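PDB 3SQZ: putative hydroxymethylglutaryl-CoA synthase from Streptococcus mutans, which binds coenzyme A and probably acts as a hydroxymethylglutaryl-CoA synthase, condensing acetyl-CoA with acetoacetyl-CoA on a thiolase fold. Local coordinates for residues Asp106-Ala111 / Leu130-Phe135; Ser92-Leu97 / Thr404-Leu409; Ser301-Lys306 / Leu324-Asn329; Val124-Leu129 / Arg166-Ala171. All coordinates share one frame; numbering follows the deposited sequence.

Contact 1: residues Asp106-Ala111 / Leu130-Phe135; sequences DMVILA and LGIQPF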
loop_
_atom_site.group_PDB
_atom_site.type_symbol
_atom_site.label_atom_id
_atom_site.label_comp_id
_atom_site.label_asym_id
_atom_site.label_seq_id
_atom_site.Cartn_x
_atom_site.Cartn_y
_atom_site.Cartn_z
ATOM N N ASP A 106 11.519 17.649 -4.479
ATOM C CA ASP A 106 11.084 18.858 -3.779
ATOM C C ASP A 106 9.671 18.740 -3.216
ATOM O O ASP A 106 9.081 19.739 -2.796
ATOM C CB ASP A 106 11.266 20.130 -4.624
ATOM C CG ASP A 106 10.326 20.199 -5.795
ATOM O OD1 ASP A 106 9.675 19.185 -6.110
ATOM O OD2 ASP A 106 10.237 21.287 -6.403
ATOM N N MET A 107 9.160 17.514 -3.149
ATOM C CA MET A 107 7.893 17.262 -2.484
ATOM C C MET A 107 7.905 15.830 -1.968
ATOM O O MET A 107 8.267 14.898 -2.705
ATOM C CB MET A 107 6.700 17.520 -3.414
ATOM C CG MET A 107 5.368 17.229 -2.763
ATOM S SD MET A 107 3.929 18.082 -3.463
ATOM C CE MET A 107 3.874 17.367 -5.101
ATOM N N VAL A 108 7.530 15.661 -0.704
ATOM C CA VAL A 108 7.444 14.356 -0.060
ATOM C C VAL A 108 6.037 14.247 0.509
ATOM O O VAL A 108 5.631 15.080 1.333
ATOM C CB VAL A 108 8.469 14.240 1.085
ATOM C CG1 VAL A 108 8.353 12.877 1.768
ATOM C CG2 VAL A 108 9.899 14.471 0.578
ATOM N N ILE A 109 5.280 13.255 0.052
ATOM C CA ILE A 109 3.902 13.080 0.488
ATOM C C ILE A 109 3.764 11.717 1.150
ATOM O O ILE A 109 4.087 10.687 0.537
ATOM C CB ILE A 109 2.890 13.147 -0.676
ATOM C CG1 ILE A 109 3.121 14.402 -1.531
ATOM C CG2 ILE A 109 1.469 13.091 -0.137
ATOM C CD1 ILE A 109 2.221 14.479 -2.761
ATOM N N LEU A 110 3.271 11.699 2.384
ATOM C CA LEU A 110 2.960 10.459 3.081
ATOM C C LEU A 110 1.457 10.240 3.079
ATOM O O LEU A 110 0.718 11.025 3.680
ATOM C CB LEU A 110 3.467 10.521 4.521
ATOM C CG LEU A 110 3.037 9.347 5.411
ATOM C CD1 LEU A 110 3.544 8.004 4.897
ATOM C CD2 LEU A 110 3.480 9.588 6.850
ATOM N N ALA A 111 1.017 9.196 2.385
ATOM C CA ALA A 111 -0.364 8.732 2.441
ATOM C C ALA A 111 -0.456 7.666 3.525
ATOM O O ALA A 111 0.317 6.704 3.514
ATOM C CB ALA A 111 -0.769 8.158 1.092
ATOM N N LEU A 130 15.939 10.456 5.311
ATOM C CA LEU A 130 16.501 10.163 3.996
ATOM C C LEU A 130 17.509 11.198 3.520
ATOM O O LEU A 130 18.150 11.002 2.498
ATOM C CB LEU A 130 15.395 10.033 2.954
ATOM C CG LEU A 130 14.463 8.836 3.099
ATOM C CD1 LEU A 130 13.237 9.030 2.217
ATOM C CD2 LEU A 130 15.204 7.554 2.770
ATOM N N GLY A 131 17.629 12.316 4.229
ATOM C CA GLY A 131 18.590 13.326 3.829
ATOM C C GLY A 131 18.218 14.030 2.532
ATOM O O GLY A 131 19.088 14.404 1.746
ATOM N N ILE A 132 16.924 14.219 2.307
ATOM C CA ILE A 132 16.467 14.951 1.131
ATOM C C ILE A 132 16.795 16.444 1.267
ATOM O O ILE A 132 16.832 16.986 2.375
ATOM C CB ILE A 132 14.966 14.675 0.889
ATOM C CG1 ILE A 132 14.806 13.199 0.481
ATOM C CG2 ILE A 132 14.388 15.600 -0.167
ATOM C CD1 ILE A 132 13.391 12.686 0.526
ATOM N N GLN A 133 17.065 17.098 0.143
ATOM C CA GLN A 133 17.425 18.512 0.151
ATOM C C GLN A 133 16.325 19.345 0.830
ATOM O O GLN A 133 15.147 18.991 0.775
ATOM C CB GLN A 133 17.728 18.985 -1.276
ATOM C CG GLN A 133 16.555 18.925 -2.240
ATOM C CD GLN A 133 15.704 20.179 -2.186
ATOM O OE1 GLN A 133 16.169 21.249 -1.781
ATOM N NE2 GLN A 133 14.455 20.057 -2.589
ATOM N N PRO A 134 16.710 20.454 1.490
ATOM C CA PRO A 134 15.780 21.143 2.399
ATOM C C PRO A 134 14.624 21.890 1.734
ATOM O O PRO A 134 13.602 22.097 2.392
ATOM C CB PRO A 134 16.685 22.128 3.140
ATOM C CG PRO A 134 17.849 22.349 2.215
ATOM C CD PRO A 134 18.069 21.023 1.547
ATOM N N PHE A 135 14.778 22.326 0.489
ATOM C CA PHE A 135 13.744 23.154 -0.134
ATOM C C PHE A 135 12.660 22.313 -0.797
ATOM O O PHE A 135 12.502 22.295 -2.026
ATOM C CB PHE A 135 14.364 24.197 -1.058
ATOM C CG PHE A 135 15.100 25.274 -0.312
ATOM C CD1 PHE A 135 16.484 25.323 -0.283
ATOM C CD2 PHE A 135 14.391 26.227 0.404
ATOM C CE1 PHE A 135 17.141 26.317 0.425
ATOM C CE2 PHE A 135 15.043 27.224 1.108
ATOM C CZ PHE A 135 16.418 27.261 1.124
#
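Val108 and Ile132 meet tip to tip: methyl CG2 of Val108, on the strand, lies 3.9 Å from CD1 of Ile132, on the loop that follows helix 122-129. Both side chains point toward the opposite segment. Ile132 gets there by a nearly extended reach, with chi2 at 166° carrying CD1 out from the backbone.

Toward the start of the strand the meeting is of another kind. Gln133 bends at chi2 (87°), and this brings its amide alongside the backbone of Phe135 and up to Asp106, whose CA and CB lie 3.8 Å from NE2. CB of Asp106 also rests 3.6 Å from the carbonyl O of Phe135, while its carboxylate turns away from the loop and OD1 bonds to His158.

Two hydrogen bonds inside the loop hold the Gln133 amide in place. Phe135 N donates to OE1 at 2.9 Å, coming from above the carbonyl plane, and NE2 donates to Phe135 O at 3.0 Å with a fairly straight N-H (164°). The acceptor lies close to the amide plane of Gln133. NE2 also binds Ile105 O, so the glutamine ties the loop to the residue just before Asp106.

Gly131, in a Schellman motif, ends helix 122-129 and turns the chain toward strand 137-141. The contact thus sits in a right-handed beta-alpha-beta crossover between parallel neighbours 105-111 and 137-141, the latter an outermost strand of the large mixed sheet. Helix 147-161 covers the other face, packing on Met107 and Ile109.

Contact 2: residues Ser92-Leu97 / Thr404-Leu409; sequences SANEIL and TGPFAL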
loop_
_atom_site.group_PDB
_atom_site.type_symbol
_atom_site.label_atom_id
_atom_site.label_comp_id
_atom_site.label_asym_id
_atom_site.label_seq_id
_atom_site.Cartn_x
_atom_site.Cartn_y
_atom_site.Cartn_z
ATOM N N SER A 92 11.128 2.027 2.831
ATOM C CA SER A 92 10.717 1.792 1.451
ATOM C C SER A 92 11.401 2.777 0.503
ATOM O O SER A 92 11.775 2.417 -0.608
ATOM C CB SER A 92 9.186 1.805 1.309
ATOM O OG SER A 92 8.608 3.082 1.547
ATOM N N ALA A 93 11.588 4.014 0.946
ATOM C CA ALA A 93 12.289 4.997 0.134
ATOM C C ALA A 93 13.788 4.681 0.049
ATOM O O ALA A 93 14.424 4.874 -0.987
ATOM C CB ALA A 93 12.074 6.381 0.696
ATOM N N ASN A 94 14.348 4.194 1.149
ATOM C CA ASN A 94 15.762 3.854 1.185
ATOM C C ASN A 94 16.100 2.769 0.163
ATOM O O ASN A 94 17.225 2.696 -0.319
ATOM C CB ASN A 94 16.127 3.409 2.597
ATOM C CG ASN A 94 17.605 3.198 2.782
ATOM O OD1 ASN A 94 18.406 4.119 2.638
ATOM N ND2 ASN A 94 17.974 1.982 3.127
ATOM N N GLU A 95 15.109 1.941 -0.175
ATOM C CA GLU A 95 15.265 0.897 -1.183
ATOM C C GLU A 95 15.598 1.458 -2.565
ATOM O O GLU A 95 16.237 0.772 -3.364
ATOM C CB GLU A 95 13.977 0.065 -1.289
ATOM C CG GLU A 95 13.659 -0.828 -0.099
ATOM C CD GLU A 95 14.402 -2.157 -0.142
ATOM O OE1 GLU A 95 14.307 -2.875 -1.160
ATOM O OE2 GLU A 95 15.066 -2.496 0.854
ATOM N N ILE A 96 15.147 2.678 -2.864
ATOM C CA ILE A 96 15.197 3.174 -4.238
ATOM C C ILE A 96 15.924 4.501 -4.472
ATOM O O ILE A 96 16.308 4.784 -5.598
ATOM C CB ILE A 96 13.777 3.282 -4.859
ATOM C CG1 ILE A 96 12.855 4.140 -3.984
ATOM C CG2 ILE A 96 13.194 1.892 -5.079
ATOM C CD1 ILE A 96 11.588 4.613 -4.689
ATOM N N LEU A 97 16.113 5.320 -3.443
ATOM C CA LEU A 97 16.626 6.673 -3.697
ATOM C C LEU A 97 18.134 6.738 -3.864
ATOM O O LEU A 97 18.883 6.138 -3.102
ATOM C CB LEU A 97 16.232 7.644 -2.592
ATOM C CG LEU A 97 14.736 7.901 -2.429
ATOM C CD1 LEU A 97 14.511 9.008 -1.414
ATOM C CD2 LEU A 97 14.045 8.209 -3.757
ATOM N N THR A 404 13.868 -4.814 13.141
ATOM C CA THR A 404 13.323 -3.804 12.246
ATOM C C THR A 404 14.140 -3.766 10.960
ATOM O O THR A 404 15.122 -4.494 10.817
ATOM C CB THR A 404 13.342 -2.391 12.885
ATOM O OG1 THR A 404 14.698 -1.957 13.067
ATOM C CG2 THR A 404 12.624 -2.378 14.226
ATOM N N GLY A 405 13.727 -2.910 10.032
ATOM C CA GLY A 405 14.530 -2.563 8.879
ATOM C C GLY A 405 15.560 -1.523 9.285
ATOM O O GLY A 405 15.934 -1.430 10.462
ATOM N N PRO A 406 16.030 -0.726 8.314
ATOM C CA PRO A 406 17.135 0.203 8.577
ATOM C C PRO A 406 16.823 1.305 9.583
ATOM O O PRO A 406 17.759 1.830 10.177
ATOM C CB PRO A 406 17.437 0.794 7.192
ATOM C CG PRO A 406 16.207 0.536 6.376
ATOM C CD PRO A 406 15.685 -0.777 6.885
ATOM N N PHE A 407 15.551 1.647 9.764
ATOM C CA PHE A 407 15.162 2.699 10.694
ATOM C C PHE A 407 14.280 2.135 11.791
ATOM O O PHE A 407 13.532 1.179 11.575
ATOM C CB PHE A 407 14.422 3.819 9.952
ATOM C CG PHE A 407 15.214 4.408 8.821
ATOM C CD1 PHE A 407 16.213 5.337 9.067
ATOM C CD2 PHE A 407 14.983 4.013 7.511
ATOM C CE1 PHE A 407 16.950 5.875 8.024
ATOM C CE2 PHE A 407 15.715 4.552 6.465
ATOM C CZ PHE A 407 16.705 5.475 6.722
ATOM N N ALA A 408 14.352 2.747 12.969
ATOM C CA ALA A 408 13.540 2.310 14.091
ATOM C C ALA A 408 13.135 3.487 14.955
ATOM O O ALA A 408 13.849 4.498 15.039
ATOM C CB ALA A 408 14.291 1.279 14.936
ATOM N N LEU A 409 11.994 3.332 15.618
ATOM C CA LEU A 409 11.640 4.174 16.748
ATOM C C LEU A 409 12.489 3.718 17.930
ATOM O O LEU A 409 12.430 2.558 18.342
ATOM C CB LEU A 409 10.162 4.009 17.069
ATOM C CG LEU A 409 9.642 4.787 18.284
ATOM C CD1 LEU A 409 9.636 6.288 18.034
ATOM C CD2 LEU A 409 8.250 4.302 18.645
#
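Asn94, on helix 85-94, touches two consecutive residues of the 404-409 segment with different parts of its side chain. Its CB meets the rim of the Phe407 ring, 4.1 Å from CE2 and close to the ring plane, so the aromatic presents an edge and not a face. Further out, ND2 comes within 4.0 Å of Pro406 CG, where the asparagine side chain and the proline ring run alongside each other, pointing opposite ways. With CG anti to the backbone N (chi1 -173°), the amide of Asn94 extends beyond the Phe407 edge to the proline.

This is light van der Waals packing, with 97 Å² buried in all, and it joins the thiolase-fold core to the small antiparallel sheet of strands 397-398, 407-413 and 416-421. Phe407 opens the middle strand of that sheet and Pro406 precedes it. The ring of Phe407 reaches the helix because chi1 of -56° sets CG anti to the carbonyl carbon, directing the aromatic toward Asn94. Its side chain also packs on Lys421 of strand 416-421. On the helix side, Ala93 O accepts from both Ile96 N and Leu97 N, each at 3.0 Å.

Contact 3: residues Ser301-Lys306 / Leu324-Asn329; sequences SILYSK and LENSQN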
loop_
_atom_site.group_PDB
_atom_site.type_symbol
_atom_site.label_atom_id
_atom_site.label_comp_id
_atom_site.label_asym_id
_atom_site.label_seq_id
_atom_site.Cartn_x
_atom_site.Cartn_y
_atom_site.Cartn_z
ATOM N N SER A 301 -0.835 -10.363 -9.621
ATOM C CA SER A 301 -0.973 -9.151 -8.821
ATOM C C SER A 301 -1.268 -9.404 -7.346
ATOM O O SER A 301 -1.012 -8.531 -6.518
ATOM C CB SER A 301 -2.023 -8.206 -9.425
ATOM O OG SER A 301 -3.346 -8.591 -9.090
ATOM N N ILE A 302 -1.794 -10.583 -7.006
ATOM C CA ILE A 302 -2.141 -10.860 -5.610
ATOM C C ILE A 302 -1.097 -11.682 -4.856
ATOM O O ILE A 302 -1.246 -11.927 -3.662
ATOM C CB ILE A 302 -3.540 -11.518 -5.477
ATOM C CG1 ILE A 302 -3.564 -12.929 -6.079
ATOM C CG2 ILE A 302 -4.611 -10.627 -6.105
ATOM C CD1 ILE A 302 -4.897 -13.637 -5.873
ATOM N N LEU A 303 -0.032 -12.082 -5.542
ATOM C CA LEU A 303 0.965 -12.964 -4.943
ATOM C C LEU A 303 1.575 -12.398 -3.661
ATOM O O LEU A 303 1.683 -13.099 -2.662
ATOM C CB LEU A 303 2.067 -13.234 -5.955
ATOM C CG LEU A 303 2.634 -14.628 -6.195
ATOM C CD1 LEU A 303 1.563 -15.705 -6.163
ATOM C CD2 LEU A 303 3.325 -14.619 -7.544
ATOM N N TYR A 304 1.981 -11.133 -3.680
ATOM C CA TYR A 304 2.614 -10.568 -2.488
ATOM C C TYR A 304 1.613 -10.385 -1.351
ATOM O O TYR A 304 1.911 -10.687 -0.194
ATOM C CB TYR A 304 3.332 -9.253 -2.795
ATOM C CG TYR A 304 4.500 -9.386 -3.749
ATOM C CD1 TYR A 304 5.103 -10.616 -3.999
ATOM C CD2 TYR A 304 5.000 -8.265 -4.402
ATOM C CE1 TYR A 304 6.167 -10.723 -4.878
ATOM C CE2 TYR A 304 6.060 -8.362 -5.279
ATOM C CZ TYR A 304 6.636 -9.593 -5.519
ATOM O OH TYR A 304 7.687 -9.714 -6.393
ATOM N N SER A 305 0.419 -9.906 -1.682
ATOM C CA SER A 305 -0.586 -9.666 -0.662
ATOM C C SER A 305 -0.958 -10.945 0.102
ATOM O O SER A 305 -1.252 -10.897 1.293
ATOM C CB SER A 305 -1.805 -9.004 -1.296
ATOM O OG SER A 305 -1.457 -7.693 -1.726
ATOM N N LYS A 306 -0.922 -12.089 -0.575
ATOM C CA LYS A 306 -1.187 -13.371 0.081
ATOM C C LYS A 306 -0.223 -13.653 1.228
ATOM O O LYS A 306 -0.538 -14.448 2.114
ATOM C CB LYS A 306 -1.099 -14.523 -0.917
ATOM C CG LYS A 306 -2.251 -14.587 -1.880
ATOM C CD LYS A 306 -2.196 -15.854 -2.717
ATOM C CE LYS A 306 -3.405 -15.977 -3.626
ATOM N NZ LYS A 306 -3.352 -17.180 -4.492
ATOM N N LEU A 324 3.981 -6.537 -11.755
ATOM C CA LEU A 324 5.109 -6.263 -12.632
ATOM C C LEU A 324 6.234 -7.267 -12.445
ATOM O O LEU A 324 6.930 -7.607 -13.405
ATOM C CB LEU A 324 5.637 -4.848 -12.409
ATOM C CG LEU A 324 4.637 -3.728 -12.693
ATOM C CD1 LEU A 324 5.354 -2.390 -12.668
ATOM C CD2 LEU A 324 3.917 -3.941 -14.024
ATOM N N GLU A 325 6.408 -7.740 -11.215
ATOM C CA GLU A 325 7.476 -8.676 -10.885
ATOM C C GLU A 325 7.118 -10.141 -11.155
ATOM O O GLU A 325 7.992 -11.002 -11.151
ATOM C CB GLU A 325 7.940 -8.471 -9.434
ATOM C CG GLU A 325 8.717 -7.175 -9.296
ATOM C CD GLU A 325 9.210 -6.837 -7.896
ATOM O OE1 GLU A 325 8.791 -7.475 -6.900
ATOM O OE2 GLU A 325 10.038 -5.903 -7.800
ATOM N N ASN A 326 5.846 -10.424 -11.412
ATOM C CA ASN A 326 5.404 -11.808 -11.558
ATOM C C ASN A 326 4.651 -12.158 -12.832
ATOM O O ASN A 326 4.541 -13.331 -13.172
ATOM C CB ASN A 326 4.634 -12.258 -10.319
ATOM C CG ASN A 326 5.517 -12.285 -9.098
ATOM O OD1 ASN A 326 6.267 -13.235 -8.885
ATOM N ND2 ASN A 326 5.472 -11.219 -8.312
ATOM N N SER A 327 4.152 -11.167 -13.559
ATOM C CA SER A 327 3.540 -11.469 -14.847
ATOM C C SER A 327 4.594 -11.948 -15.822
ATOM O O SER A 327 5.698 -11.396 -15.878
ATOM C CB SER A 327 2.849 -10.248 -15.441
ATOM O OG SER A 327 2.434 -10.530 -16.771
ATOM N N GLN A 328 4.241 -12.952 -16.613
ATOM C CA GLN A 328 5.148 -13.458 -17.633
ATOM C C GLN A 328 4.804 -12.931 -19.021
ATOM O O GLN A 328 5.432 -13.326 -20.008
ATOM C CB GLN A 328 5.193 -14.987 -17.597
ATOM C CG GLN A 328 5.729 -15.516 -16.270
ATOM C CD GLN A 328 5.897 -17.023 -16.250
ATOM O OE1 GLN A 328 6.751 -17.553 -15.540
ATOM N NE2 GLN A 328 5.079 -17.719 -17.029
ATOM N N ASN A 329 3.826 -12.030 -19.108
ATOM C CA ASN A 329 3.367 -11.557 -20.412
ATOM C C ASN A 329 3.378 -10.043 -20.634
ATOM O O ASN A 329 3.212 -9.596 -21.764
ATOM C CB ASN A 329 1.977 -12.110 -20.730
ATOM C CG ASN A 329 0.948 -11.683 -19.719
ATOM O OD1 ASN A 329 0.471 -12.492 -18.917
ATOM N ND2 ASN A 329 0.614 -10.401 -19.732
#
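Asn326 and Tyr304 have the most surface buried here, with Leu303 and Glu325 as smaller partners, and the phenol of Tyr304 is the polar centre. Its OH donates to Glu325 OE1 at 2.5 Å, a short bond that uses the anti lone pair of the carboxylate. OE1 lies in the plane of the ring, at its edge, while the ring and carboxylate planes stand 73° apart. Glu325 runs extended beyond CG, crossing the tyrosine at about a right angle.

Asn326 reaches the same hydroxyl through its amide nitrogen. ND2 lies 3.3 Å from Tyr304 OH in a weak hydrogen bond, and the amide plane is turned 82° from the ring. A stronger partner of ND2 is Ser322 O, one turn back in the same helix, which helps fix the amide. OD1 of Asn326 faces the other way, 3.5 Å from methyl CD2 of Leu303. That leucine has chi1 at -135°, away from the usual staggered values, and lies obliquely across the asparagine. Just past Asn326, Ser327 OG accepts from Asn329 N at 3.1 Å, forming an ST turn.

Glu325 OE1 also forms a salt bridge with Arg366, and OE2 accepts from Gln363 N, so the carboxylate is probably kept ionised. The result is a polar network, built on a buried tyrosine and a paired carboxylate, that ties the 301-306 segment joining helix 288-302 to helix 305-308 onto the C-terminal end of helix 315-326.

Contact 4: residues Val124-Leu129 / Arg166-Ala171; sequences VYVHSL and RVLVLA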
loop_
_atom_site.group_PDB
_atom_site.type_symbol
_atom_site.label_atom_id
_atom_site.label_comp_id
_atom_site.label_asym_id
_atom_site.label_seq_id
_atom_site.Cartn_x
_atom_site.Cartn_y
_atom_site.Cartn_z
ATOM N N VAL A 124 7.575 14.599 7.277
ATOM C CA VAL A 124 8.709 15.408 7.716
ATOM C C VAL A 124 9.846 14.511 8.217
ATOM O O VAL A 124 11.013 14.758 7.921
ATOM C CB VAL A 124 8.281 16.426 8.784
ATOM C CG1 VAL A 124 9.499 17.139 9.357
ATOM C CG2 VAL A 124 7.292 17.428 8.186
ATOM N N TYR A 125 9.505 13.473 8.973
ATOM C CA TYR A 125 10.511 12.528 9.443
ATOM C C TYR A 125 11.168 11.781 8.298
ATOM O O TYR A 125 12.368 11.522 8.325
ATOM C CB TYR A 125 9.906 11.512 10.406
ATOM C CG TYR A 125 9.415 12.095 11.706
ATOM C CD1 TYR A 125 10.312 12.541 12.670
ATOM C CD2 TYR A 125 8.061 12.179 11.979
ATOM C CE1 TYR A 125 9.868 13.055 13.873
ATOM C CE2 TYR A 125 7.610 12.688 13.175
ATOM C CZ TYR A 125 8.513 13.124 14.118
ATOM O OH TYR A 125 8.041 13.625 15.304
ATOM N N VAL A 126 10.379 11.408 7.301
ATOM C CA VAL A 126 10.939 10.699 6.161
ATOM C C VAL A 126 11.928 11.600 5.414
ATOM O O VAL A 126 13.027 11.178 5.050
ATOM C CB VAL A 126 9.838 10.170 5.229
ATOM C CG1 VAL A 126 10.444 9.440 4.043
ATOM C CG2 VAL A 126 8.891 9.248 5.996
ATOM N N HIS A 127 11.531 12.850 5.207
ATOM C CA HIS A 127 12.397 13.841 4.588
ATOM C C HIS A 127 13.755 13.920 5.303
ATOM O O HIS A 127 14.813 13.916 4.674
ATOM C CB HIS A 127 11.701 15.205 4.589
ATOM C CG HIS A 127 12.538 16.302 4.024
ATOM N ND1 HIS A 127 13.459 16.994 4.781
ATOM C CD2 HIS A 127 12.616 16.811 2.773
ATOM C CE1 HIS A 127 14.070 17.882 4.018
ATOM N NE2 HIS A 127 13.581 17.789 2.793
ATOM N N SER A 128 13.720 13.965 6.628
ATOM C CA SER A 128 14.910 14.067 7.458
ATOM C C SER A 128 15.761 12.793 7.420
ATOM O O SER A 128 16.969 12.826 7.214
ATOM C CB SER A 128 14.462 14.345 8.892
ATOM O OG SER A 128 15.559 14.451 9.770
ATOM N N LEU A 129 15.108 11.660 7.661
ATOM C CA LEU A 129 15.812 10.383 7.740
ATOM C C LEU A 129 16.521 10.044 6.434
ATOM O O LEU A 129 17.576 9.411 6.446
ATOM C CB LEU A 129 14.860 9.250 8.126
ATOM C CG LEU A 129 14.366 9.256 9.573
ATOM C CD1 LEU A 129 13.173 8.328 9.739
ATOM C CD2 LEU A 129 15.480 8.908 10.564
ATOM N N ARG A 166 11.467 16.110 -8.862
ATOM C CA ARG A 166 11.027 14.746 -8.583
ATOM C C ARG A 166 10.178 14.772 -7.327
ATOM O O ARG A 166 10.321 15.672 -6.481
ATOM C CB ARG A 166 12.228 13.805 -8.412
ATOM C CG ARG A 166 13.148 13.841 -9.611
ATOM C CD ARG A 166 14.366 12.935 -9.508
ATOM N NE ARG A 166 15.211 13.206 -10.664
ATOM C CZ ARG A 166 16.381 12.639 -10.918
ATOM N NH1 ARG A 166 17.045 12.989 -12.008
ATOM N NH2 ARG A 166 16.891 11.738 -10.095
ATOM N N VAL A 167 9.284 13.798 -7.199
ATOM C CA VAL A 167 8.407 13.743 -6.036
ATOM C C VAL A 167 8.459 12.346 -5.445
ATOM O O VAL A 167 8.468 11.353 -6.176
ATOM C CB VAL A 167 6.944 14.099 -6.408
ATOM C CG1 VAL A 167 6.027 13.963 -5.200
ATOM C CG2 VAL A 167 6.876 15.502 -6.988
ATOM N N LEU A 168 8.498 12.275 -4.120
ATOM C CA LEU A 168 8.479 11.007 -3.417
ATOM C C LEU A 168 7.112 10.818 -2.775
ATOM O O LEU A 168 6.692 11.635 -1.943
ATOM C CB LEU A 168 9.558 11.007 -2.346
ATOM C CG LEU A 168 9.642 9.753 -1.478
ATOM C CD1 LEU A 168 9.965 8.521 -2.321
ATOM C CD2 LEU A 168 10.655 9.959 -0.371
ATOM N N VAL A 169 6.417 9.755 -3.177
ATOM C CA VAL A 169 5.141 9.380 -2.600
ATOM C C VAL A 169 5.332 8.128 -1.761
ATOM O O VAL A 169 5.890 7.142 -2.236
ATOM C CB VAL A 169 4.089 9.112 -3.703
ATOM C CG1 VAL A 169 2.783 8.575 -3.117
ATOM C CG2 VAL A 169 3.843 10.385 -4.502
ATOM N N LEU A 170 4.890 8.177 -0.511
ATOM C CA LEU A 170 4.952 7.042 0.400
ATOM C C LEU A 170 3.535 6.640 0.751
ATOM O O LEU A 170 2.709 7.495 1.062
ATOM C CB LEU A 170 5.673 7.417 1.695
ATOM C CG LEU A 170 7.125 7.895 1.679
ATOM C CD1 LEU A 170 8.011 7.080 0.755
ATOM C CD2 LEU A 170 7.234 9.376 1.392
ATOM N N ALA A 171 3.267 5.339 0.709
ATOM C CA ALA A 171 1.977 4.787 1.108
ATOM C C ALA A 171 2.279 3.747 2.168
ATOM O O ALA A 171 2.693 2.626 1.839
ATOM C CB ALA A 171 1.292 4.153 -0.076
#
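Methyl CG1 of Val126, on the side of helix 122-129 that faces the sheet, lies 4.2 Å from CD2 of Leu170 and 4.4 Å from CD2 of Leu168. The packing between the segments is wholly apolar: one valine branch meets two leucines, two residues apart and so on the same face of strand 166-175. Val126 and Leu170 pass alongside each other, pointing opposite ways. With chi1 at 180°, Val126 has CG1 anti to the backbone N, the position from which this methyl touches both leucines. The contact is small, burying 82 Å², with the nearest CA pair, Val126 and Leu170, 9.1 Å apart.

The backbone bonds stay within each element or join neighbouring strands. In the helix, Ser128 N donates to Val124 O at 3.1 Å and Leu129 N to Tyr125 O at 2.8 Å. In the sheet, Leu168 pairs with Met107 and Ile109 of strand 105-111.

Polar partners lie elsewhere: Arg166 at the start of the strand makes salt bridges with Glu100 and Asp101, and His127 NE2 on the helix bonds to Gln133 O.

Helix 122-129 thus packs on one face of the large sheet beside helix 85-94, whose Ala89 also touches Val126. On the opposite face, Val167 and Val169 pack against helix 147-161, so strand 166-175 is sandwiched between helical layers.

Contacts 1 and 4 are nearly one unit: their centres are about 4 Å apart, strands 105-111 and 166-175 are neighbours in the large sheet, and Ala111 N lies 2.7 Å from Leu170 O, a probable hydrogen bond. Contact 2 lies about 14 Å from contact 1 and about 11 Å from contact 4, centre to centre. Leu130 CD1 lies 3.8 Å from Leu97 CD1, joining contacts 1 and 2. Phe407 CE1 approaches Leu129 O at 3.9 Å, and there the small C-terminal sheet meets helix 122-129. Contact 3 stands apart, its centre about 23 to 29 Å from the others. All four lie away from the coenzyme A pocket and the predicted catalytic residues.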